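Side-chain contacts in SusD-like carbohydrate binding protein BF1063 (Bacteroides fragilis NCTC 9343, PDB 3I4G), which probably binds carbohydrate at the bacterial outer membrane, as other proteins of the SusD family do during glycan capture and uptake: residues A[393-398]-A[407-412]; A[213-218]-A[401-406]; A[416-421]-A[426-431]; A[223-228]-A[411-416]. All coordinates share one frame; numbering follows the deposited sequence. Where two conformers were deposited one is given.

Interaction 1 of 4, residues A[393-398]-A[407-412]; sequences GYLECL and QGILDE
L395 and L410 bring the backbones of 393-398 and 407-412 nearest, their CA atoms 7.7 Å apart. The two helical segments run roughly antiparallel, with axes approaching to 10.5 Å and N-to-C directions 148° apart, so contact depends on branched side chains reaching across. I409 CG2 serves two leucines: it meets L398 CD1 tip to tip at 3.7 Å and lies 4.0 Å from L395 CD1. L395 divides its attention. With CG anti to the backbone N (chi1 -177°), it sends CD1 to I409 while its CD2 packs 4.1 Å from L410 CD2. The CB of L410 points away from the facing helix, and only the end of its side chain comes back to make this touch. L398 CD1 does double duty as well, sitting 3.6 Å above the ring of Y394 and offset toward the rim.

The margin of the same interface is polar. E412 OE2 lies in the plane of the Y394 ring at its edge, 3.9 Å from CE2, with carboxylate and ring planes steeply turned against each other. A water lies 2.7 Å from Y394 OH; its separation from E412 OE2 is too short to be reliable, so the bridge it suggests is doubtful. On the side of helix 214-227, the Y394 ring stacks on H222.

The principle illustrated is division of labour: methyl groups at the centre join the helices by dispersion, whereas at the margin a carboxylate faces a ring edge, whose hydrogens probably carry the slight positive charge that suits it.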
loop_
_atom_site.group_PDB
_atom_site.type_symbol
_atom_site.label_atom_id
_atom_site.label_comp_id
_atom_site.label_asym_id
_atom_site.label_seq_id
_atom_site.Cartn_x
_atom_site.Cartn_y
_atom_site.Cartn_z
ATOM N N GLY A 393 0.670 -4.717 -13.843
ATOM C CA GLY A 393 -0.770 -4.695 -14.006
ATOM C C GLY A 393 -1.188 -4.957 -15.437
ATOM O O GLY A 393 -2.163 -5.678 -15.699
ATOM N N TYR A 394 -0.500 -4.329 -16.389
ATOM C CA TYR A 394 -0.735 -4.576 -17.806
ATOM C C TYR A 394 -0.608 -6.064 -18.114
ATOM O O TYR A 394 -1.481 -6.653 -18.718
ATOM C CB TYR A 394 0.246 -3.753 -18.633
ATOM C CG TYR A 394 0.186 -3.998 -20.125
ATOM C CD1 TYR A 394 -0.994 -3.857 -20.842
ATOM C CD2 TYR A 394 1.323 -4.346 -20.842
ATOM C CE1 TYR A 394 -1.032 -4.085 -22.186
ATOM C CE2 TYR A 394 1.293 -4.513 -22.211
ATOM C CZ TYR A 394 0.109 -4.407 -22.867
ATOM O OH TYR A 394 0.102 -4.595 -24.233
ATOM N N LEU A 395 0.494 -6.679 -17.666
ATOM C CA LEU A 395 0.733 -8.091 -17.925
ATOM C C LEU A 395 -0.349 -8.946 -17.253
ATOM O O LEU A 395 -0.861 -9.877 -17.881
ATOM C CB LEU A 395 2.130 -8.482 -17.459
ATOM C CG LEU A 395 2.531 -9.938 -17.738
ATOM C CD1 LEU A 395 2.423 -10.296 -19.227
ATOM C CD2 LEU A 395 3.949 -10.179 -17.219
ATOM N N GLU A 396 -0.696 -8.676 -16.002
ATOM C CA GLU A 396 -1.752 -9.431 -15.330
ATOM C C GLU A 396 -3.037 -9.359 -16.136
ATOM O O GLU A 396 -3.710 -10.367 -16.338
ATOM C CB GLU A 396 -1.979 -8.924 -13.903
ATOM C CG GLU A 396 -3.131 -9.603 -13.179
ATOM C CD GLU A 396 -3.386 -9.137 -11.771
ATOM O OE1 GLU A 396 -2.618 -8.344 -11.200
ATOM O OE2 GLU A 396 -4.403 -9.631 -11.240
ATOM N N CYS A 397 -3.389 -8.175 -16.604
ATOM C CA CYS A 397 -4.624 -7.983 -17.371
ATOM C C CYS A 397 -4.585 -8.754 -18.687
ATOM O O CYS A 397 -5.598 -9.348 -19.095
ATOM C CB CYS A 397 -4.927 -6.496 -17.612
ATOM S SG CYS A 397 -5.442 -5.600 -16.144
ATOM N N LEU A 398 -3.459 -8.733 -19.386
ATOM C CA LEU A 398 -3.363 -9.492 -20.650
ATOM C C LEU A 398 -3.555 -10.973 -20.399
ATOM O O LEU A 398 -4.262 -11.653 -21.158
ATOM C CB LEU A 398 -2.014 -9.291 -21.325
ATOM C CG LEU A 398 -1.699 -7.910 -21.874
ATOM C CD1 LEU A 398 -0.227 -7.940 -22.390
ATOM C CD2 LEU A 398 -2.655 -7.484 -22.984
ATOM N N GLN A 407 7.583 -13.024 -25.845
ATOM C CA GLN A 407 8.777 -12.637 -25.119
ATOM C C GLN A 407 8.933 -11.110 -25.150
ATOM O O GLN A 407 9.403 -10.535 -24.179
ATOM C CB GLN A 407 10.024 -13.323 -25.674
ATOM C CG GLN A 407 11.268 -13.133 -24.840
ATOM C CD GLN A 407 11.103 -13.735 -23.454
ATOM O OE1 GLN A 407 10.666 -14.880 -23.332
ATOM N NE2 GLN A 407 11.462 -12.988 -22.415
ATOM N N GLY A 408 8.540 -10.443 -26.230
ATOM C CA GLY A 408 8.595 -8.992 -26.293
ATOM C C GLY A 408 7.753 -8.345 -25.207
ATOM O O GLY A 408 8.165 -7.353 -24.580
ATOM N N ILE A 409 6.548 -8.862 -25.003
ATOM C CA ILE A 409 5.670 -8.344 -23.934
ATOM C C ILE A 409 6.287 -8.599 -22.565
ATOM O O ILE A 409 6.268 -7.726 -21.706
ATOM C CB ILE A 409 4.261 -8.948 -24.033
ATOM C CG1 ILE A 409 3.557 -8.387 -25.256
ATOM C CG2 ILE A 409 3.416 -8.668 -22.768
ATOM C CD1 ILE A 409 2.274 -9.148 -25.652
ATOM N N LEU A 410 6.847 -9.787 -22.354
ATOM C CA LEU A 410 7.512 -10.068 -21.087
ATOM C C LEU A 410 8.663 -9.091 -20.884
ATOM O O LEU A 410 8.861 -8.576 -19.790
ATOM C CB LEU A 410 8.023 -11.515 -21.028
ATOM C CG LEU A 410 6.992 -12.631 -21.070
ATOM C CD1 LEU A 410 7.666 -13.985 -21.199
ATOM C CD2 LEU A 410 6.087 -12.600 -19.816
ATOM N N ASP A 411 9.443 -8.840 -21.929
ATOM C CA ASP A 411 10.602 -7.964 -21.814
ATOM C C ASP A 411 10.235 -6.520 -21.491
ATOM O O ASP A 411 10.968 -5.855 -20.762
ATOM C CB ASP A 411 11.450 -8.057 -23.083
ATOM C CG ASP A 411 12.158 -9.388 -23.195
ATOM O OD1 ASP A 411 12.189 -10.158 -22.180
ATOM O OD2 ASP A 411 12.702 -9.664 -24.289
ATOM N N GLU A 412 9.085 -6.058 -21.968
ATOM C CA GLU A 412 8.660 -4.679 -21.690
ATOM C C GLU A 412 7.964 -4.550 -20.322
ATOM O O GLU A 412 7.726 -3.443 -19.860
ATOM C CB GLU A 412 7.766 -4.125 -22.817
ATOM C CG GLU A 412 6.405 -4.681 -22.860
ATOM C CD GLU A 412 5.515 -4.108 -23.995
ATOM O OE1 GLU A 412 5.792 -2.996 -24.490
ATOM O OE2 GLU A 412 4.535 -4.796 -24.345
HETATM O O HOH W 1 2.461 -4.384 -25.554
#

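Interaction 2 of 4, residues A[213-218]-A[401-406]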
loop_
_atom_site.group_PDB
_atom_site.type_symbol
_atom_site.label_atom_id
_atom_site.label_comp_id
_atom_site.label_asym_id
_atom_site.label_seq_id
_atom_site.Cartn_x
_atom_site.Cartn_y
_atom_site.Cartn_z
ATOM N N ASP A 213 -12.757 -6.577 -15.571
ATOM C CA ASP A 213 -12.814 -6.114 -16.958
ATOM C C ASP A 213 -11.346 -5.994 -17.349
ATOM O O ASP A 213 -10.770 -4.912 -17.459
ATOM C CB ASP A 213 -13.561 -4.802 -17.140
ATOM C CG ASP A 213 -13.652 -4.388 -18.584
ATOM O OD1 ASP A 213 -13.057 -5.065 -19.449
ATOM O OD2 ASP A 213 -14.287 -3.355 -18.892
ATOM N N TRP A 214 -10.761 -7.160 -17.564
ATOM C CA TRP A 214 -9.342 -7.241 -17.840
ATOM C C TRP A 214 -8.920 -6.564 -19.128
ATOM O O TRP A 214 -7.841 -5.975 -19.219
ATOM C CB TRP A 214 -8.921 -8.716 -17.832
ATOM C CG TRP A 214 -9.291 -9.453 -16.571
ATOM C CD1 TRP A 214 -10.234 -10.429 -16.454
ATOM C CD2 TRP A 214 -8.715 -9.294 -15.269
ATOM N NE1 TRP A 214 -10.254 -10.893 -15.182
ATOM C CE2 TRP A 214 -9.346 -10.223 -14.428
ATOM C CE3 TRP A 214 -7.691 -8.499 -14.742
ATOM C CZ2 TRP A 214 -9.028 -10.352 -13.094
ATOM C CZ3 TRP A 214 -7.366 -8.647 -13.411
ATOM C CH2 TRP A 214 -8.024 -9.591 -12.616
ATOM N N LYS A 215 -9.771 -6.610 -20.146
ATOM C CA LYS A 215 -9.472 -5.958 -21.407
ATOM C C LYS A 215 -9.345 -4.462 -21.222
ATOM O O LYS A 215 -8.396 -3.835 -21.709
ATOM C CB LYS A 215 -10.561 -6.265 -22.437
ATOM C CG LYS A 215 -10.204 -5.759 -23.810
ATOM C CD LYS A 215 -11.221 -6.181 -24.907
ATOM C CE LYS A 215 -11.349 -7.716 -25.057
ATOM N NZ LYS A 215 -10.075 -8.489 -25.419
ATOM N N SER A 216 -10.280 -3.865 -20.494
ATOM C CA SER A 216 -10.222 -2.411 -20.261
ATOM C C SER A 216 -9.056 -2.048 -19.351
ATOM O O SER A 216 -8.437 -0.990 -19.512
ATOM C CB SER A 216 -11.530 -1.891 -19.668
ATOM O OG SER A 216 -12.602 -2.035 -20.587
ATOM N N GLY A 217 -8.726 -2.923 -18.394
ATOM C CA GLY A 217 -7.613 -2.654 -17.502
ATOM C C GLY A 217 -6.317 -2.687 -18.272
ATOM O O GLY A 217 -5.457 -1.838 -18.058
ATOM N N ALA A 218 -6.143 -3.675 -19.150
ATOM C CA ALA A 218 -4.927 -3.715 -19.950
ATOM C C ALA A 218 -4.783 -2.425 -20.743
ATOM O O ALA A 218 -3.691 -1.867 -20.829
ATOM C CB ALA A 218 -4.953 -4.904 -20.903
ATOM N N ASP A 401 -7.154 -11.681 -19.606
ATOM C CA ASP A 401 -7.994 -11.450 -20.792
ATOM C C ASP A 401 -7.693 -12.454 -21.906
ATOM O O ASP A 401 -8.187 -12.281 -23.018
ATOM C CB ASP A 401 -7.807 -10.040 -21.311
ATOM C CG ASP A 401 -8.886 -9.617 -22.298
ATOM O OD1 ASP A 401 -10.078 -9.950 -22.060
ATOM O OD2 ASP A 401 -8.558 -8.894 -23.263
ATOM N N ASN A 402 -6.889 -13.475 -21.666
ATOM C CA ASN A 402 -6.660 -14.465 -22.730
ATOM C C ASN A 402 -5.956 -13.877 -23.975
ATOM O O ASN A 402 -6.178 -14.322 -25.100
ATOM C CB ASN A 402 -7.995 -15.183 -23.093
ATOM C CG ASN A 402 -8.578 -15.964 -21.915
ATOM O OD1 ASN A 402 -7.861 -16.676 -21.205
ATOM N ND2 ASN A 402 -9.887 -15.844 -21.717
ATOM N N GLN A 403 -5.094 -12.886 -23.774
ATOM C CA GLN A 403 -4.321 -12.325 -24.883
ATOM C C GLN A 403 -2.937 -13.046 -24.909
ATOM O O GLN A 403 -2.361 -13.294 -23.872
ATOM C CB GLN A 403 -4.233 -10.783 -24.790
ATOM C CG GLN A 403 -5.603 -10.021 -24.830
ATOM C CD GLN A 403 -5.481 -8.473 -24.922
ATOM O OE1 GLN A 403 -4.654 -7.956 -25.687
ATOM N NE2 GLN A 403 -6.314 -7.734 -24.139
ATOM N N THR A 404 -2.436 -13.392 -26.105
ATOM C CA THR A 404 -1.157 -14.113 -26.292
ATOM C C THR A 404 0.000 -13.294 -25.726
ATOM O O THR A 404 0.082 -12.093 -25.934
ATOM C CB THR A 404 -0.857 -14.429 -27.753
ATOM O OG1 THR A 404 -0.657 -13.201 -28.476
ATOM C CG2 THR A 404 -2.009 -15.212 -28.352
ATOM N N ILE A 405 0.836 -13.964 -24.955
ATOM C CA ILE A 405 1.982 -13.330 -24.361
ATOM C C ILE A 405 3.212 -13.735 -25.162
ATOM O O ILE A 405 3.416 -14.916 -25.449
ATOM C CB ILE A 405 2.147 -13.774 -22.920
ATOM C CG1 ILE A 405 0.828 -13.582 -22.133
ATOM C CG2 ILE A 405 3.327 -13.047 -22.287
ATOM C CD1 ILE A 405 0.317 -12.164 -22.112
ATOM N N THR A 406 3.977 -12.740 -25.573
ATOM C CA THR A 406 5.210 -12.939 -26.309
ATOM C C THR A 406 6.403 -12.584 -25.440
ATOM O O THR A 406 6.274 -11.888 -24.428
ATOM C CB THR A 406 5.285 -12.045 -27.540
ATOM O OG1 THR A 406 5.353 -10.666 -27.150
ATOM C CG2 THR A 406 4.077 -12.270 -28.463
HETATM O O HOH W 2 -6.874 -4.455 -23.931
#
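A Schellman motif ends helix 387-400, and D401 and Q403, at the end of the motif, meet the first turn of helix 214-227. N402 supplies the positive phi of the motif, and Q403 N returns to L398 O. D401, the first residue to leave the helix, approaches the other chain segment most intimately: its CB packs 3.9 Å from W214 CB, and its carboxylate turns to K215.

K215 NZ donates to D401 OD2 at 2.7 Å in a salt bridge, arriving on the syn side and 16° out of the carboxylate plane. Bends at chi3 (-60°) and chi4 (-59°) curl the lysine chain back round the acceptor, so that CB stands 3.4 Å and CE 3.5 Å from the same OD2. The anti lone pair of OD2 takes a second donor, Q403 NE2, also at 2.7 Å. Q403 was modelled in two conformers, so this bond is certain only for the one described, as is a weak link from Q403 NE2 to a water that donates to K215 O.

D213, the N-cap of helix 214-227, turns its carboxylate to S216, with OD1 accepting the capping bond from S216 N at 3.2 Å and OD2 a bond from S216 OG. W214 continues the junction by packing on E396 and E400.

Chemically, one oxygen of D401 gathers a cationic amine and an amide N-H. These probably favour the ionised carboxylate, against the opposing influence of the nearby D213 carboxylate, and they tie a loop to a helix almost two hundred residues earlier in the chain.

Interaction 3 of 4, residues A[416-421]-A[426-431]; sequences AVRGRA and PPVTEV
R418 turns the NE side of its guanidinium toward P426 and grips a single atom, the backbone O, with two nitrogens. NE donates at 2.8 Å and NH2 of R418 at 2.9 Å to that P426 O, which lies practically in the guanidinium plane. The two donors reach the carbonyl differently: NH2 is in the carbonyl plane, on a lone pair, whereas NE stands 35° out of it. A bend at chi3 (66°) turns the guanidinium off the line of the arginine stem and presents this edge.

Van der Waals contacts accompany the two bonds. On the proline ring, P426 CD comes to 3.7 Å from R418 NH2. V428 crosses the arginine chain at about a right angle and lays its CG2 4.0 Å from R418 CD. Salt bridges from NH1 to E443 and from NH2 to E292 add to the grip, so the rotation of the guanidinium is probably well fixed.

The contact thus draws the loop 426-431 back onto the end of helix 414-418; R418 also makes backbone hydrogen bonding with M425, just before 426-431. Helix 433-447 closes one flank, through E443 and through I439, which touches V428; helix 387-400 closes another, where A388 meets V417.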
loop_
_atom_site.group_PDB
_atom_site.type_symbol
_atom_site.label_atom_id
_atom_site.label_comp_id
_atom_site.label_asym_id
_atom_site.label_seq_id
_atom_site.Cartn_x
_atom_site.Cartn_y
_atom_site.Cartn_z
ATOM N N ALA A 416 11.371 -5.849 -17.388
ATOM C CA ALA A 416 11.826 -4.477 -17.149
ATOM C C ALA A 416 11.865 -4.215 -15.640
ATOM O O ALA A 416 12.773 -3.521 -15.149
ATOM C CB ALA A 416 10.914 -3.483 -17.864
ATOM N N VAL A 417 10.921 -4.790 -14.904
ATOM C CA VAL A 417 10.898 -4.684 -13.445
ATOM C C VAL A 417 12.029 -5.502 -12.853
ATOM O O VAL A 417 12.840 -4.989 -12.071
ATOM C CB VAL A 417 9.555 -5.153 -12.891
ATOM C CG1 VAL A 417 9.545 -5.194 -11.380
ATOM C CG2 VAL A 417 8.459 -4.206 -13.394
ATOM N N ARG A 418 12.185 -6.732 -13.303
ATOM C CA ARG A 418 13.277 -7.570 -12.788
ATOM C C ARG A 418 14.669 -7.092 -13.216
ATOM O O ARG A 418 15.668 -7.299 -12.514
ATOM C CB ARG A 418 13.090 -9.016 -13.224
ATOM C CG ARG A 418 11.913 -9.686 -12.533
ATOM C CD ARG A 418 11.596 -11.054 -13.069
ATOM N NE ARG A 418 12.638 -12.039 -12.820
ATOM C CZ ARG A 418 12.787 -12.732 -11.689
ATOM N NH1 ARG A 418 12.021 -12.502 -10.621
ATOM N NH2 ARG A 418 13.769 -13.616 -11.614
ATOM N N GLY A 419 14.728 -6.479 -14.386
ATOM C CA GLY A 419 15.968 -6.009 -14.990
ATOM C C GLY A 419 16.474 -4.680 -14.503
ATOM O O GLY A 419 17.525 -4.236 -14.925
ATOM N N ARG A 420 15.735 -4.043 -13.598
ATOM C CA ARG A 420 16.159 -2.830 -12.959
ATOM C C ARG A 420 17.615 -2.998 -12.539
ATOM O O ARG A 420 17.953 -4.022 -11.941
ATOM C CB ARG A 420 15.240 -2.598 -11.728
ATOM C CG ARG A 420 15.464 -1.323 -11.019
ATOM C CD ARG A 420 14.841 -1.325 -9.649
ATOM N NE ARG A 420 13.394 -1.519 -9.647
ATOM C CZ ARG A 420 12.512 -0.541 -9.805
ATOM N NH1 ARG A 420 12.882 0.692 -10.087
ATOM N NH2 ARG A 420 11.215 -0.817 -9.739
ATOM N N ALA A 421 18.496 -2.039 -12.791
ATOM C CA ALA A 421 19.937 -2.261 -12.536
ATOM C C ALA A 421 20.305 -2.696 -11.128
ATOM O O ALA A 421 21.212 -3.515 -10.932
ATOM C CB ALA A 421 20.719 -0.996 -12.893
ATOM N N PRO A 426 17.063 -12.668 -13.051
ATOM C CA PRO A 426 16.964 -13.321 -14.354
ATOM C C PRO A 426 15.614 -13.174 -15.025
ATOM O O PRO A 426 14.586 -13.328 -14.376
ATOM C CB PRO A 426 17.200 -14.806 -14.033
ATOM C CG PRO A 426 17.785 -14.878 -12.743
ATOM C CD PRO A 426 17.462 -13.614 -12.000
ATOM N N PRO A 427 15.608 -12.923 -16.341
ATOM C CA PRO A 427 14.330 -12.735 -17.021
ATOM C C PRO A 427 13.432 -13.975 -17.081
ATOM O O PRO A 427 13.902 -15.124 -17.063
ATOM C CB PRO A 427 14.744 -12.329 -18.440
ATOM C CG PRO A 427 16.128 -12.753 -18.590
ATOM C CD PRO A 427 16.744 -12.701 -17.244
ATOM N N VAL A 428 12.133 -13.700 -17.062
ATOM C CA VAL A 428 11.064 -14.673 -17.243
ATOM C C VAL A 428 10.878 -14.932 -18.732
ATOM O O VAL A 428 10.925 -14.007 -19.529
ATOM C CB VAL A 428 9.742 -14.139 -16.630
ATOM C CG1 VAL A 428 8.547 -15.019 -16.982
ATOM C CG2 VAL A 428 9.885 -14.012 -15.112
ATOM N N THR A 429 10.639 -16.190 -19.092
ATOM C CA THR A 429 10.368 -16.604 -20.465
ATOM C C THR A 429 9.036 -17.357 -20.601
ATOM O O THR A 429 8.622 -17.687 -21.733
ATOM C CB THR A 429 11.525 -17.506 -21.010
ATOM O OG1 THR A 429 11.668 -18.662 -20.172
ATOM C CG2 THR A 429 12.846 -16.733 -21.003
ATOM N N GLU A 430 8.361 -17.582 -19.473
ATOM C CA GLU A 430 7.118 -18.351 -19.423
ATOM C C GLU A 430 6.010 -17.624 -20.124
ATOM O O GLU A 430 5.709 -16.484 -19.754
ATOM C CB GLU A 430 6.682 -18.602 -17.974
ATOM C CG GLU A 430 5.357 -19.388 -17.886
ATOM C CD GLU A 430 5.522 -20.752 -18.510
ATOM O OE1 GLU A 430 6.300 -21.554 -17.944
ATOM O OE2 GLU A 430 4.899 -21.017 -19.558
ATOM N N VAL A 431 5.372 -18.282 -21.106
ATOM C CA VAL A 431 4.247 -17.636 -21.806
ATOM C C VAL A 431 2.920 -18.423 -21.667
ATOM O O VAL A 431 1.899 -17.939 -22.172
ATOM C CB VAL A 431 4.557 -17.392 -23.302
ATOM C CG1 VAL A 431 5.807 -16.468 -23.446
ATOM C CG2 VAL A 431 4.716 -18.723 -24.054
#

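Interaction 4 of 4, residues A[223-228]-A[411-416]; sequences DIMELG and DETINA
Van der Waals contact is what joins M225 to E412 and T413, and a single methyl does all of it. M225, present as selenomethionine, lies on helix 214-227, and its CA is 9.5 Å from that of E412; the long side chain spans the gap. Its final torsion, chi3 66°, bends CE round the selenium toward the partner segment. There CE rests against the carboxylate end of E412, 3.7 Å from both CD and OE1, the two side chains crossing at about a right angle. T413 CG2 completes the seat at 4.1 Å from M225 CE. M225 also touches Y387 and Y394 of helix 387-400.

Hydrogen bonds hold the turn around T413. N415 ND2 donates to D411 OD1 at 2.9 Å, with an N-H...O angle of 165°, and Q407 NE2 reaches the same oxygen. T413 OG1 bonds to I409 O, one turn back; the first torsion sets this hydroxyl between the backbone N and the carbonyl carbon, and CG2 beside the N.

The backbone supplies the third element. T413 leaves helical geometry with a psi of -95°, separating helix 407-412 from helix 414-418, and occupies the N-cap position of the latter without a capping bond from its side chain. A weak bond from A416 N to T413 O, 3.1 Å long, opens the new helix.

Such a break between successive short helices, with a methionine of a neighbouring helix laid against it, belongs here to the packed-helix scaffold of the SusD family, classed with the TPR clan.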
loop_
_atom_site.group_PDB
_atom_site.type_symbol
_atom_site.label_atom_id
_atom_site.label_comp_id
_atom_site.label_asym_id
_atom_site.label_seq_id
_atom_site.Cartn_x
_atom_site.Cartn_y
_atom_site.Cartn_z
ATOM N N ASP A 223 -2.064 2.517 -21.920
ATOM C CA ASP A 223 -2.107 3.944 -22.259
ATOM C C ASP A 223 -1.025 4.706 -21.517
ATOM O O ASP A 223 -0.415 5.606 -22.069
ATOM C CB ASP A 223 -3.470 4.576 -21.933
ATOM C CG ASP A 223 -4.588 4.178 -22.889
ATOM O OD1 ASP A 223 -4.303 3.645 -23.971
ATOM O OD2 ASP A 223 -5.781 4.459 -22.542
ATOM N N ILE A 224 -0.754 4.327 -20.264
ATOM C CA ILE A 224 0.335 4.938 -19.511
ATOM C C ILE A 224 1.671 4.629 -20.194
ATOM O O ILE A 224 2.554 5.480 -20.378
ATOM C CB ILE A 224 0.333 4.448 -18.058
ATOM C CG1 ILE A 224 -0.961 4.868 -17.354
ATOM C CG2 ILE A 224 1.574 4.959 -17.306
ATOM C CD1 ILE A 224 -1.146 4.203 -16.012
HETATM N N MSE A 225 1.870 3.363 -20.510
HETATM C CA MSE A 225 3.100 2.954 -21.203
HETATM C C MSE A 225 3.294 3.699 -22.528
HETATM O O MSE A 225 4.382 4.209 -22.802
HETATM C CB MSE A 225 3.073 1.442 -21.412
HETATM C CG MSE A 225 2.995 0.611 -20.135
HETATM SE SE MSE A 225 2.483 -1.202 -20.386
HETATM C CE MSE A 225 4.091 -1.849 -21.433
ATOM N N GLU A 226 2.244 3.826 -23.322
ATOM C CA GLU A 226 2.361 4.445 -24.643
ATOM C C GLU A 226 2.526 5.970 -24.602
ATOM O O GLU A 226 3.044 6.562 -25.551
ATOM C CB GLU A 226 1.168 4.020 -25.497
ATOM C CG GLU A 226 1.254 2.560 -25.902
ATOM C CD GLU A 226 0.090 2.107 -26.742
ATOM O OE1 GLU A 226 -1.053 2.591 -26.511
ATOM O OE2 GLU A 226 0.323 1.252 -27.620
ATOM N N LEU A 227 2.116 6.610 -23.512
ATOM C CA LEU A 227 2.390 8.032 -23.341
ATOM C C LEU A 227 3.901 8.255 -23.266
ATOM O O LEU A 227 4.438 9.268 -23.739
ATOM C CB LEU A 227 1.689 8.606 -22.107
ATOM C CG LEU A 227 0.209 8.946 -22.288
ATOM C CD1 LEU A 227 -0.521 8.989 -20.965
ATOM C CD2 LEU A 227 0.080 10.263 -23.063
ATOM N N GLY A 228 4.610 7.311 -22.669
ATOM C CA GLY A 228 6.069 7.349 -22.733
ATOM C C GLY A 228 6.782 8.266 -21.778
ATOM O O GLY A 228 7.963 8.538 -21.934
ATOM N N ASP A 411 9.443 -8.840 -21.929
ATOM C CA ASP A 411 10.602 -7.964 -21.814
ATOM C C ASP A 411 10.235 -6.520 -21.491
ATOM O O ASP A 411 10.968 -5.855 -20.762
ATOM C CB ASP A 411 11.450 -8.057 -23.083
ATOM C CG ASP A 411 12.158 -9.388 -23.195
ATOM O OD1 ASP A 411 12.189 -10.158 -22.180
ATOM O OD2 ASP A 411 12.702 -9.664 -24.289
ATOM N N GLU A 412 9.085 -6.058 -21.968
ATOM C CA GLU A 412 8.660 -4.679 -21.690
ATOM C C GLU A 412 7.964 -4.550 -20.322
ATOM O O GLU A 412 7.726 -3.443 -19.860
ATOM C CB GLU A 412 7.766 -4.125 -22.817
ATOM C CG GLU A 412 6.405 -4.681 -22.860
ATOM C CD GLU A 412 5.515 -4.108 -23.995
ATOM O OE1 GLU A 412 5.792 -2.996 -24.490
ATOM O OE2 GLU A 412 4.535 -4.796 -24.345
ATOM N N THR A 413 7.598 -5.660 -19.694
ATOM C CA THR A 413 6.833 -5.622 -18.460
ATOM C C THR A 413 7.606 -6.246 -17.305
ATOM O O THR A 413 8.405 -5.585 -16.651
ATOM C CB THR A 413 5.434 -6.284 -18.621
ATOM O OG1 THR A 413 5.546 -7.660 -19.052
ATOM C CG2 THR A 413 4.552 -5.517 -19.618
ATOM N N ILE A 414 7.369 -7.518 -17.040
ATOM C CA ILE A 414 7.985 -8.191 -15.912
ATOM C C ILE A 414 9.516 -8.160 -15.942
ATOM O O ILE A 414 10.150 -7.990 -14.894
ATOM C CB ILE A 414 7.448 -9.640 -15.791
ATOM C CG1 ILE A 414 7.945 -10.291 -14.509
ATOM C CG2 ILE A 414 7.788 -10.477 -17.038
ATOM C CD1 ILE A 414 7.025 -11.463 -14.054
ATOM N N ASN A 415 10.104 -8.285 -17.123
ATOM C CA ASN A 415 11.568 -8.288 -17.206
ATOM C C ASN A 415 12.163 -6.876 -17.109
ATOM O O ASN A 415 13.337 -6.714 -16.770
ATOM C CB ASN A 415 12.032 -9.042 -18.439
ATOM C CG ASN A 415 11.659 -10.469 -18.375
ATOM O OD1 ASN A 415 11.472 -10.995 -17.288
ATOM N ND2 ASN A 415 11.545 -11.110 -19.527
ATOM N N ALA A 416 11.371 -5.849 -17.388
ATOM C CA ALA A 416 11.826 -4.477 -17.149
ATOM C C ALA A 416 11.865 -4.215 -15.640
ATOM O O ALA A 416 12.773 -3.521 -15.149
ATOM C CB ALA A 416 10.914 -3.483 -17.864
#

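All four contacts involve the chain from helix 387-400 to the loop before helix 433-447; interactions 2 and 4 also use helix 214-227. Interactions 1 and 4 have centres about 8 Å apart and share D411 and E412; the selenium of M225 packs 3.4 Å from Y394 CD2. Interactions 1 and 2 have centres about 9 Å apart and meet at the end of helix 387-400, where L398 O and Q403 N are 3.0 Å apart. Interaction 3 is bound to interaction 4 through V428 N and N415 OD1, 2.8 Å apart, and to interaction 1 through Q407 NE2 and V428 O. Interactions 2 and 3 are the most distant pair, their centres about 19 Å apart.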